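Local atomic coordinates of Mn transporter subunit (Synechocystis sp. PCC 6803, PDB entry 3UJP), a protein that binds manganese as the periplasmic metal-binding subunit of a transporter, from which the ion is probably passed on for uptake into the cell. Residues A[35-39]-A[91-95]; A[83-89]-A[105-111]; A[240-244]-A[294-299]. All coordinates share one frame; numbering follows the deposited sequence.

Interaction 1 of 3, residues A[35-39]-A[91-95]; sequences LTTFT and LERWF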
# COMPACT_ATOMS: atom_id res chain seq x y z
N LEU A 35 -4.35 -1.45 12.83
CA LEU A 35 -4.43 -0.03 13.16
C LEU A 35 -3.61 0.32 14.41
O LEU A 35 -3.65 -0.40 15.41
CB LEU A 35 -5.89 0.38 13.36
CG LEU A 35 -6.18 1.77 12.80
CD1 LEU A 35 -6.24 1.71 11.26
CD2 LEU A 35 -7.46 2.37 13.39
N THR A 36 -2.85 1.41 14.34
CA THR A 36 -2.11 1.85 15.53
C THR A 36 -2.39 3.29 15.89
O THR A 36 -2.66 4.14 15.04
CB THR A 36 -0.58 1.63 15.43
OG1 THR A 36 -0.08 2.13 14.19
CG2 THR A 36 -0.26 0.17 15.52
N THR A 37 -2.30 3.56 17.18
CA THR A 37 -2.63 4.85 17.74
C THR A 37 -1.82 5.98 17.14
O THR A 37 -2.40 6.93 16.57
CB THR A 37 -2.48 4.81 19.25
OG1 THR A 37 -1.22 4.23 19.60
CG2 THR A 37 -3.58 3.95 19.80
N PHE A 38 -0.50 5.91 17.25
CA PHE A 38 0.35 6.94 16.66
C PHE A 38 1.42 6.43 15.71
O PHE A 38 1.75 5.25 15.69
CB PHE A 38 0.97 7.84 17.74
CG PHE A 38 1.90 7.14 18.67
CD1 PHE A 38 3.24 7.48 18.70
CD2 PHE A 38 1.44 6.17 19.52
CE1 PHE A 38 4.09 6.86 19.56
CE2 PHE A 38 2.29 5.55 20.38
CZ PHE A 38 3.61 5.90 20.40
N THR A 39 1.95 7.37 14.93
CA THR A 39 2.95 7.12 13.91
C THR A 39 4.22 6.38 14.34
O THR A 39 4.84 5.72 13.51
CB THR A 39 3.46 8.43 13.37
OG1 THR A 39 4.18 9.09 14.42
CG2 THR A 39 2.30 9.29 12.91
N LEU A 91 -1.20 6.00 27.58
CA LEU A 91 -0.55 6.96 26.70
C LEU A 91 -1.64 7.67 25.95
O LEU A 91 -1.83 8.88 26.07
CB LEU A 91 0.40 6.28 25.71
CG LEU A 91 1.06 7.24 24.72
CD1 LEU A 91 2.16 7.99 25.39
CD2 LEU A 91 1.58 6.50 23.53
N GLU A 92 -2.36 6.89 25.16
CA GLU A 92 -3.48 7.43 24.43
C GLU A 92 -4.67 7.48 25.41
O GLU A 92 -5.31 6.47 25.69
CB GLU A 92 -3.73 6.56 23.19
CG GLU A 92 -3.58 5.06 23.45
CD GLU A 92 -2.21 4.49 23.14
OE1 GLU A 92 -1.61 4.89 22.13
OE2 GLU A 92 -1.75 3.60 23.88
N ARG A 93 -4.94 8.64 25.97
CA ARG A 93 -5.94 8.75 27.01
C ARG A 93 -7.32 8.52 26.44
O ARG A 93 -8.26 8.17 27.18
CB ARG A 93 -5.86 10.11 27.69
CG ARG A 93 -5.14 10.05 29.03
CD ARG A 93 -4.96 11.41 29.68
NE ARG A 93 -3.97 12.26 29.03
CZ ARG A 93 -4.27 13.39 28.38
NH1 ARG A 93 -5.53 13.79 28.30
NH2 ARG A 93 -3.32 14.12 27.81
N TRP A 94 -7.43 8.69 25.13
CA TRP A 94 -8.70 8.66 24.40
C TRP A 94 -9.09 7.26 23.92
O TRP A 94 -10.18 7.05 23.40
CB TRP A 94 -8.64 9.59 23.18
CG TRP A 94 -7.40 9.38 22.37
CD1 TRP A 94 -6.21 10.03 22.51
CD2 TRP A 94 -7.21 8.43 21.31
NE1 TRP A 94 -5.29 9.55 21.60
CE2 TRP A 94 -5.88 8.57 20.85
CE3 TRP A 94 -8.04 7.49 20.69
CZ2 TRP A 94 -5.38 7.81 19.81
CZ3 TRP A 94 -7.53 6.73 19.66
CH2 TRP A 94 -6.21 6.89 19.23
N PHE A 95 -8.18 6.31 24.09
CA PHE A 95 -8.36 5.00 23.52
C PHE A 95 -9.53 4.27 24.15
O PHE A 95 -10.47 3.93 23.45
CB PHE A 95 -7.08 4.18 23.62
CG PHE A 95 -7.07 3.00 22.72
CD1 PHE A 95 -6.97 3.18 21.34
CD2 PHE A 95 -7.22 1.72 23.22
CE1 PHE A 95 -6.99 2.10 20.48
CE2 PHE A 95 -7.25 0.63 22.37
CZ PHE A 95 -7.13 0.82 20.99
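Thr37, just after strand 33-36, reaches to the turn at residues 91-95, and Glu92 receives it. Thr37 can be traced from CB outward. CB faces the turn and lies beside the carboxylate. From it the two branches part. OG1 sits between the backbone N and the carbonyl carbon (chi1 48°), and this turns the hydroxyl to Glu92. It donates a hydrogen bond, with OG1 to Glu92 OE1 at 2.6 Å. The hydroxyl meets OE1 from above the carboxylate plane, 39° out of it. The methyl CG2 also lies beside the Glu92 carboxylate, with OE1 its nearest neighbour across the contact. Beyond that it lies 3.8 Å from Phe95 CD1 and 4.0 Å from Trp94 CH2, so one methyl bridges two aromatic rings.

Glu92 crosses Thr37 at about a right angle, and its chain bends at chi2 (-95°). Its CB rests over one face of the Trp94 indole, toward the rim. Next to this pair, Leu91 CD2 touches the Phe38 ring at CE2, 3.4 Å away. The side chain of Leu91 lies about 5 Å from the bound manganese. A type I turn from Glu92 to Phe95 carries the receiving residues, with Phe95 N bonded to Glu92 O at 3.3 Å.

Outside the two segments, Glu92 OE2 accepts from the backbone N of Gly88, and Trp94 NE1 donates to Ile65 O. Both carboxylate oxygens of this buried acid thus act as acceptors. That is consistent with an ionised Glu92, whose charge is met by a hydroxyl and a backbone N-H within an otherwise largely apolar setting.

Interaction 2 of 3, residues A[83-89]-A[105-111]; sequences LILYNGM and VPSVVLT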
# COMPACT_ATOMS: atom_id res chain seq x y z
N LEU A 83 -7.49 -5.78 13.53
CA LEU A 83 -6.74 -5.79 14.78
C LEU A 83 -6.23 -4.38 15.09
O LEU A 83 -5.86 -3.64 14.19
CB LEU A 83 -5.53 -6.73 14.72
CG LEU A 83 -4.54 -6.60 15.88
CD1 LEU A 83 -5.21 -6.82 17.22
CD2 LEU A 83 -3.38 -7.55 15.73
N ILE A 84 -6.22 -4.02 16.37
CA ILE A 84 -5.86 -2.67 16.77
C ILE A 84 -4.84 -2.71 17.88
O ILE A 84 -5.09 -3.24 18.96
CB ILE A 84 -7.07 -1.84 17.22
CG1 ILE A 84 -7.95 -1.48 16.01
CG2 ILE A 84 -6.61 -0.59 17.95
CD1 ILE A 84 -9.42 -1.30 16.34
N LEU A 85 -3.69 -2.14 17.59
CA LEU A 85 -2.50 -2.26 18.41
C LEU A 85 -2.25 -0.91 19.04
O LEU A 85 -2.16 0.09 18.34
CB LEU A 85 -1.32 -2.60 17.51
CG LEU A 85 -0.84 -4.05 17.53
CD1 LEU A 85 -2.02 -4.95 17.71
CD2 LEU A 85 -0.12 -4.33 16.24
N TYR A 86 -2.14 -0.89 20.37
CA TYR A 86 -1.91 0.37 21.04
C TYR A 86 -0.85 0.22 22.13
O TYR A 86 -0.57 -0.89 22.57
CB TYR A 86 -3.22 0.96 21.57
CG TYR A 86 -3.82 0.30 22.80
CD1 TYR A 86 -4.50 -0.91 22.72
CD2 TYR A 86 -3.74 0.91 24.05
CE1 TYR A 86 -5.07 -1.50 23.83
CE2 TYR A 86 -4.30 0.33 25.18
CZ TYR A 86 -4.97 -0.88 25.06
OH TYR A 86 -5.53 -1.46 26.18
N ASN A 87 -0.28 1.36 22.53
CA ASN A 87 0.82 1.39 23.50
C ASN A 87 0.37 0.97 24.89
O ASN A 87 1.01 0.13 25.51
CB ASN A 87 1.49 2.78 23.52
CG ASN A 87 2.69 2.85 24.45
OD1 ASN A 87 3.80 3.14 24.02
ND2 ASN A 87 2.47 2.60 25.73
N GLY A 88 -0.72 1.54 25.40
CA GLY A 88 -1.16 1.24 26.76
C GLY A 88 -0.50 2.15 27.77
O GLY A 88 0.03 3.18 27.40
N MET A 89 -0.52 1.79 29.04
CA MET A 89 0.07 2.65 30.06
C MET A 89 -0.59 4.05 30.07
O MET A 89 0.01 5.04 30.51
CB MET A 89 1.59 2.76 29.84
CG MET A 89 2.33 1.42 30.02
SD MET A 89 4.14 1.50 30.00
CE MET A 89 4.53 1.64 31.72
N VAL A 105 -13.28 -6.57 17.73
CA VAL A 105 -12.07 -6.39 16.98
C VAL A 105 -11.05 -6.50 18.05
O VAL A 105 -11.22 -5.95 19.11
CB VAL A 105 -12.02 -5.01 16.44
CG1 VAL A 105 -10.71 -4.77 15.81
CG2 VAL A 105 -13.11 -4.84 15.46
N PRO A 106 -9.96 -7.17 17.79
CA PRO A 106 -8.99 -7.44 18.85
C PRO A 106 -8.17 -6.23 19.24
O PRO A 106 -8.05 -5.30 18.46
CB PRO A 106 -8.12 -8.52 18.24
CG PRO A 106 -8.97 -9.17 17.27
CD PRO A 106 -9.93 -8.19 16.74
N SER A 107 -7.62 -6.22 20.44
CA SER A 107 -6.69 -5.15 20.79
C SER A 107 -5.64 -5.67 21.75
O SER A 107 -5.96 -6.39 22.69
CB SER A 107 -7.43 -4.00 21.46
OG SER A 107 -8.65 -3.76 20.79
N VAL A 108 -4.39 -5.31 21.51
CA VAL A 108 -3.32 -5.73 22.41
C VAL A 108 -2.43 -4.54 22.74
O VAL A 108 -2.37 -3.58 21.97
CB VAL A 108 -2.48 -6.89 21.82
CG1 VAL A 108 -3.41 -7.89 21.09
CG2 VAL A 108 -1.42 -6.38 20.89
N VAL A 109 -1.80 -4.57 23.91
CA VAL A 109 -0.91 -3.49 24.29
C VAL A 109 0.56 -3.90 24.09
O VAL A 109 1.07 -4.81 24.75
CB VAL A 109 -1.26 -2.82 25.71
CG1 VAL A 109 -2.50 -3.42 26.32
CG2 VAL A 109 -0.08 -2.87 26.70
N LEU A 110 1.22 -3.25 23.15
CA LEU A 110 2.60 -3.54 22.82
C LEU A 110 3.51 -3.31 24.01
O LEU A 110 4.72 -3.55 23.96
CB LEU A 110 3.06 -2.66 21.67
CG LEU A 110 2.08 -2.61 20.52
CD1 LEU A 110 2.64 -1.71 19.42
CD2 LEU A 110 1.82 -4.02 20.02
N THR A 111 2.93 -2.85 25.11
CA THR A 111 3.76 -2.41 26.20
C THR A 111 3.93 -3.49 27.28
O THR A 111 4.78 -3.36 28.16
CB THR A 111 3.24 -1.08 26.74
OG1 THR A 111 4.29 -0.11 26.66
CG2 THR A 111 2.71 -1.20 28.16
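The Tyr86 ring lies between Val109 and Phe95. Val109 CB stands over one face, 4.2 Å above the plane and offset toward the rim. Phe95 stacks on the opposite face. Ser107 CB comes to the edge, near the ring plane, 4.2 Å from Tyr86 CE1. Tyr86 CG is set between the backbone N and the carbonyl carbon (chi1 74°), which brings the ring close to strand 107-109, and its OH comes 3.6 Å from Val109 CG1. With an alanine at Tyr86, the Val109 and Phe95 side chains would probably lose the flat surface between them, leaving a gap on this side of the sheet.

The other flat group is the Asn87 amide. ND2 donates to Gly88 O at 3.0 Å from above the carbonyl plane, and OD1 bonds to Tyr142 OH of helix 136-153.

On the sheet face away from Tyr86, Leu85 and Val108 run side by side, with Leu85 CD1 and Val108 CG2 at 3.5 Å. Leu110 CD2 crosses over to Leu85 CG at 3.6 Å, and helix 136-153 packs on both leucines.

The backbones pair in parallel. Ile84 N bonds to Pro106 O, and Leu110 N to Tyr86 O. Tyr86 N meets Val108 O at 3.1 Å in a nearly straight bond (178°). Val108 N to Ile84 O is weak.

Strand 83-86, helix 95-100 and strand 107-109 form a beta-alpha-beta unit, with 107-109 as an outermost strand. This is the parallel alpha/beta build of the lobes in metal-binding transport proteins of this family.

Interaction 3 of 3, residues A[240-244]-A[294-299]; sequences VPTIF and VITNGL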
# COMPACT_ATOMS: atom_id res chain seq x y z
N VAL A 240 23.88 24.01 32.08
CA VAL A 240 23.60 23.11 30.95
C VAL A 240 23.63 23.88 29.64
O VAL A 240 22.90 24.86 29.48
CB VAL A 240 22.28 22.37 31.09
CG1 VAL A 240 22.04 21.54 29.85
CG2 VAL A 240 22.30 21.47 32.30
N PRO A 241 24.49 23.46 28.70
CA PRO A 241 24.69 24.25 27.48
C PRO A 241 23.50 24.25 26.48
O PRO A 241 23.19 25.33 25.94
CB PRO A 241 25.97 23.65 26.88
CG PRO A 241 26.07 22.28 27.45
CD PRO A 241 25.43 22.33 28.80
N THR A 242 22.84 23.11 26.26
CA THR A 242 21.71 23.05 25.32
C THR A 242 20.41 22.43 25.89
O THR A 242 20.43 21.38 26.57
CB THR A 242 22.09 22.32 24.02
OG1 THR A 242 23.28 22.88 23.46
CG2 THR A 242 20.96 22.46 23.03
N ILE A 243 19.29 23.08 25.58
CA ILE A 243 17.98 22.63 26.06
C ILE A 243 16.99 22.37 24.92
O ILE A 243 16.95 23.13 23.95
CB ILE A 243 17.39 23.66 27.03
CG1 ILE A 243 17.01 24.93 26.28
CG2 ILE A 243 18.39 23.99 28.14
CD1 ILE A 243 16.50 26.05 27.21
N PHE A 244 16.20 21.31 25.06
CA PHE A 244 15.37 20.82 23.96
C PHE A 244 13.90 20.73 24.26
O PHE A 244 13.51 20.56 25.40
CB PHE A 244 15.81 19.42 23.55
CG PHE A 244 17.25 19.33 23.26
CD1 PHE A 244 18.10 18.67 24.12
CD2 PHE A 244 17.76 19.96 22.15
CE1 PHE A 244 19.44 18.61 23.86
CE2 PHE A 244 19.10 19.90 21.88
CZ PHE A 244 19.94 19.22 22.73
N VAL A 294 21.71 14.54 18.34
CA VAL A 294 21.57 15.99 18.57
C VAL A 294 21.61 16.37 20.05
O VAL A 294 21.79 17.55 20.39
CB VAL A 294 20.33 16.61 17.87
CG1 VAL A 294 20.19 16.05 16.47
CG2 VAL A 294 19.07 16.37 18.66
N ILE A 295 21.46 15.37 20.91
CA ILE A 295 21.63 15.56 22.35
C ILE A 295 23.11 15.62 22.67
O ILE A 295 23.60 16.59 23.26
CB ILE A 295 21.01 14.41 23.15
CG1 ILE A 295 19.49 14.59 23.26
CG2 ILE A 295 21.58 14.37 24.54
CD1 ILE A 295 18.80 13.48 24.04
N THR A 296 23.83 14.57 22.27
CA THR A 296 25.26 14.47 22.51
C THR A 296 26.02 15.74 22.16
O THR A 296 26.63 16.34 23.03
CB THR A 296 25.86 13.26 21.81
OG1 THR A 296 25.60 12.09 22.61
CG2 THR A 296 27.36 13.41 21.65
N ASN A 297 25.98 16.13 20.89
CA ASN A 297 26.68 17.33 20.43
C ASN A 297 26.05 18.60 20.99
O ASN A 297 26.60 19.69 20.86
CB ASN A 297 26.70 17.39 18.90
CG ASN A 297 25.52 18.14 18.33
OD1 ASN A 297 24.59 17.54 17.79
ND2 ASN A 297 25.56 19.46 18.44
N GLY A 298 24.88 18.45 21.62
CA GLY A 298 24.18 19.58 22.20
C GLY A 298 24.83 20.08 23.47
O GLY A 298 25.03 21.28 23.65
N LEU A 299 25.17 19.15 24.36
CA LEU A 299 25.81 19.50 25.63
C LEU A 299 27.33 19.48 25.50
O LEU A 299 28.04 19.40 26.50
CB LEU A 299 25.37 18.53 26.73
CG LEU A 299 24.00 17.88 26.55
CD1 LEU A 299 24.04 16.41 26.97
CD2 LEU A 299 22.93 18.63 27.32
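Strand 242-246 packs here against residues 294-299, which continue from helix 284-296, a contact in the part of the chain that follows the long helix 158-183. Thr242 and Phe244 point to these residues from one face of the strand.

Thr242 makes the polar link. Its OG1 is anti to the carbonyl carbon (chi1 -52°), which aims the hydroxyl at the backbone of Gly298. OG1 donates to Gly298 O, modelled very short at 2.4 Å, a length not to be taken as exact.

The Phe244 ring reaches the backbone of Val294 and Ile295. CZ lies 3.4 Å from Val294 O. CE1 is 4.1 Å from Ile295 CG1, the two side chains crossing at a slant. Gly298 CA lies at the ring edge, near its plane, 4.3 Å from CZ.

Just before Thr242, Pro241 CG packs on Leu299 CB at 3.9 Å. Val240 and Leu299 lie alongside and point the same way, with Val240 CG1 to Leu299 CD2 at 4.0 Å. Val240 also packs on Phe192 and Val194 of the neighbouring strand.

Ile295 O accepts from both Gly298 N and Leu299 N. The Gly298 carbonyl faces Thr242, whose hydroxyl probably satisfies this buried backbone acceptor amid apolar packing, though the modelled length is doubtful.

Interactions 1 and 2 form one cluster, with centres 9 Å apart. Strands 33-36 and 83-86 are neighbours in the same sheet, probably joined by Leu35 O to Leu85 N at 2.8 Å and by Leu35 N to Leu83 O at 3.0 Å. Interaction 1 lies nearer the manganese, which is bound by His66, His131, Glu197 and Asp272. In interaction 2 the Asn87 side chain is about 9 Å from the ion. Interaction 3 stands apart, on the opposite side of the chain's centre. Its centre is 30 Å from that of interaction 1 and 34 Å from that of interaction 2. The side chain of Phe244 is about 14 Å from the manganese.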